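Local coordinates for protein PnpC (Pseudomonas putida, PDB 3N9T) that probably cleaves the aromatic ring of hydroxyquinol between its neighbouring hydroxyls, using ferric iron and molecular oxygen, as an intradiol dioxygenase, at residues M32-L35 and V36-H40. Numbering follows the deposited sequence.
Sequences MQSL and VRHLH. With HGX (1-heptadecanoyl-2-tridecanoyl-3-glycerol-phosphonyl choline), chain B.
The imidazole of H38 turns its edge, not a face, to S34 one helical turn earlier: S34 OG lies 3.4 Å from H38 CD2, while the placing of the S34 carbonyl oxygen beside the same carbon is doubtful, since the two are modelled too close. The ring reaches back because H38 CG stands anti to its own carbonyl carbon (chi1 -71°), beside the backbone N. Both polar ends then look across the dimer interface to E45 of the second subunit, whose OE1 takes a hydrogen bond from S34 OG and a weak one with H38 NE2. With an alanine here instead of H38, E45 of the second subunit would probably lose its weaker partner and a gap would open beside S34 at the subunit boundary. S34 and H38 both belong to helix 26-46 of the N-terminal region, whose regular i to i+4 ladder runs through V36 N to M32 O at 2.9 Å, R37 N to Q33 O and L39 N to L35 O at 2.8 Å. M32, L35 and L39 lie along one acyl chain of the bound phospholipid. M32 SD touches lipid C35 at 3.8 Å; L35 CD2 meets C38 at 3.9 Å, and L39 CD2 meets C44 at 3.9 Å farther down the same tail. V36 packs its CG2 over the M32 carbonyl oxygen, 3.3 Å away, and rests on A16 and V17 of helix 7-18, where R37 also forms a salt bridge to D14.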
loop_
_atom_site.group_PDB
_atom_site.type_symbol
_atom_site.label_atom_id
_atom_site.label_comp_id
_atom_site.label_asym_id
_atom_site.label_seq_id
_atom_site.Cartn_x
_atom_site.Cartn_y
_atom_site.Cartn_z
ATOM N N MET A 32 0.608 0.961 13.430
ATOM C CA MET A 32 -0.663 0.608 12.768
ATOM C C MET A 32 -1.767 1.645 13.062
ATOM O O MET A 32 -2.568 1.949 12.190
ATOM C CB MET A 32 -1.111 -0.770 13.198
ATOM C CG MET A 32 -0.192 -1.950 12.670
ATOM S SD MET A 32 0.204 -1.826 10.883
ATOM C CE MET A 32 -1.422 -1.981 10.139
ATOM N N GLN A 33 -1.835 2.189 14.277
ATOM C CA GLN A 33 -2.846 3.226 14.512
ATOM C C GLN A 33 -2.620 4.470 13.695
ATOM O O GLN A 33 -3.577 5.078 13.177
ATOM C CB GLN A 33 -3.031 3.547 16.011
ATOM C CG GLN A 33 -3.585 2.301 16.772
ATOM C CD GLN A 33 -3.970 2.592 18.230
ATOM O OE1 GLN A 33 -3.250 3.293 18.957
ATOM N NE2 GLN A 33 -5.100 2.030 18.651
ATOM N N SER A 34 -1.366 4.883 13.576
ATOM C CA SER A 34 -1.024 5.977 12.709
ATOM C C SER A 34 -1.318 5.693 11.240
ATOM O O SER A 34 -1.901 6.527 10.515
ATOM C CB SER A 34 0.479 6.292 12.839
ATOM O OG SER A 34 0.742 7.462 12.146
ATOM N N LEU A 35 -0.952 4.492 10.793
ATOM C CA LEU A 35 -1.127 4.206 9.375
ATOM C C LEU A 35 -2.661 4.184 9.040
ATOM O O LEU A 35 -3.123 4.730 8.009
ATOM C CB LEU A 35 -0.495 2.836 9.200
ATOM C CG LEU A 35 -0.652 2.146 7.870
ATOM C CD1 LEU A 35 -0.333 3.156 6.846
ATOM C CD2 LEU A 35 0.387 1.009 7.815
ATOM N N VAL A 36 -3.438 3.540 9.923
ATOM C CA VAL A 36 -4.888 3.456 9.689
ATOM C C VAL A 36 -5.570 4.851 9.682
ATOM O O VAL A 36 -6.404 5.145 8.822
ATOM C CB VAL A 36 -5.523 2.499 10.697
ATOM C CG1 VAL A 36 -7.060 2.554 10.591
ATOM C CG2 VAL A 36 -5.080 1.017 10.345
ATOM N N ARG A 37 -5.221 5.696 10.652
ATOM C CA ARG A 37 -5.786 7.031 10.736
ATOM C C ARG A 37 -5.424 7.790 9.436
ATOM O O ARG A 37 -6.281 8.417 8.829
ATOM C CB ARG A 37 -5.222 7.746 11.961
ATOM C CG ARG A 37 -5.800 9.192 12.154
ATOM C CD ARG A 37 -7.383 9.157 12.161
ATOM N NE ARG A 37 -7.884 8.461 13.352
ATOM C CZ ARG A 37 -9.160 8.144 13.615
ATOM N NH1 ARG A 37 -10.148 8.443 12.762
ATOM N NH2 ARG A 37 -9.434 7.533 14.787
ATOM N N HIS A 38 -4.167 7.693 8.978
ATOM C CA HIS A 38 -3.743 8.448 7.762
ATOM C C HIS A 38 -4.443 7.901 6.530
ATOM O O HIS A 38 -4.885 8.675 5.651
ATOM C CB HIS A 38 -2.209 8.511 7.536
ATOM C CG HIS A 38 -1.497 9.378 8.515
ATOM N ND1 HIS A 38 -1.263 10.718 8.294
ATOM C CD2 HIS A 38 -1.107 9.139 9.785
ATOM C CE1 HIS A 38 -0.635 11.239 9.342
ATOM N NE2 HIS A 38 -0.556 10.323 10.270
ATOM N N LEU A 39 -4.562 6.592 6.478
ATOM C CA LEU A 39 -5.187 5.959 5.331
ATOM C C LEU A 39 -6.665 6.378 5.228
ATOM O O LEU A 39 -7.153 6.757 4.148
ATOM C CB LEU A 39 -5.140 4.470 5.597
ATOM C CG LEU A 39 -5.532 3.453 4.545
ATOM C CD1 LEU A 39 -5.018 3.799 3.165
ATOM C CD2 LEU A 39 -4.998 2.072 5.050
ATOM N N HIS A 40 -7.365 6.326 6.371
ATOM C CA HIS A 40 -8.759 6.704 6.427
ATOM C C HIS A 40 -8.943 8.220 6.214
ATOM O O HIS A 40 -9.891 8.594 5.553
ATOM C CB HIS A 40 -9.417 6.331 7.778
ATOM C CG HIS A 40 -9.781 4.878 7.885
ATOM N ND1 HIS A 40 -11.051 4.458 8.228
ATOM C CD2 HIS A 40 -9.066 3.753 7.642
ATOM C CE1 HIS A 40 -11.083 3.135 8.246
ATOM N NE2 HIS A 40 -9.892 2.688 7.891
HETATM O O11 HGX B . 6.895 -4.052 14.118
HETATM C C11 HGX B . 7.044 -4.450 13.004
HETATM C C12 HGX B . 7.264 -3.447 11.918
HETATM C C13 HGX B . 5.943 -3.048 11.308
HETATM C C14 HGX B . 6.328 -2.232 10.104
HETATM C C15 HGX B . 5.132 -1.712 9.411
HETATM C C16 HGX B . 5.579 -0.704 8.400
HETATM C C17 HGX B . 4.444 -0.456 7.441
HETATM C C18 HGX B . 4.735 0.850 6.729
HETATM C C19 HGX B . 4.293 0.789 5.284
HETATM C C20 HGX B . 5.284 1.645 4.491
HETATM C C21 HGX B . 6.502 0.850 4.010
HETATM C C22 HGX B . 6.910 1.073 2.551
HETATM C C23 HGX B . 5.963 1.957 1.733
HETATM O O3 HGX B . 7.014 -5.869 12.764
HETATM C C3 HGX B . 6.624 -6.787 13.782
HETATM C C2 HGX B . 5.282 -7.449 13.504
HETATM C C1 HGX B . 5.147 -8.583 14.480
HETATM O O3P HGX B . 4.907 -7.988 15.745
HETATM O O2 HGX B . 5.194 -8.039 12.210
HETATM C C31 HGX B . 4.068 -7.573 11.390
HETATM O O31 HGX B . 3.193 -8.337 11.061
HETATM C C32 HGX B . 3.898 -6.221 10.820
HETATM C C33 HGX B . 2.670 -6.371 9.915
HETATM C C34 HGX B . 2.773 -5.342 8.821
HETATM C C35 HGX B . 1.499 -4.569 8.591
HETATM C C36 HGX B . 1.735 -3.685 7.419
HETATM C C37 HGX B . 0.376 -3.368 6.825
HETATM C C38 HGX B . 0.634 -2.288 5.815
HETATM C C39 HGX B . -0.453 -2.273 4.760
HETATM C C40 HGX B . -1.015 -0.880 4.525
HETATM C C42 HGX B . -0.277 -0.096 3.438
HETATM C C43 HGX B . -1.143 0.234 2.207
HETATM C C44 HGX B . -2.646 0.334 2.487
HETATM C C45 HGX B . -3.401 -0.623 1.568
HETATM C C46 HGX B . -4.735 -1.136 2.145
HETATM C C47 HGX B . -5.871 -0.859 1.167
HETATM C C48 HGX B . -5.777 -1.958 0.130
HETATM O O1 HGX B . 5.870 -10.076 16.739
HETATM P P1 HGX B . 5.707 -8.575 17.002
HETATM O O4 HGX B . 6.930 -7.689 17.161
HETATM O O5 HGX B . 4.665 -8.357 18.243
HETATM C C4 HGX B . 4.990 -8.840 19.565
HETATM C C5 HGX B . 4.040 -9.951 20.039
HETATM N N1 HGX B . 4.460 -11.367 19.819
HETATM C C6 HGX B . 3.906 -12.185 20.918
HETATM C C7 HGX B . 5.930 -11.574 19.782
HETATM C C8 HGX B . 3.858 -11.852 18.561
#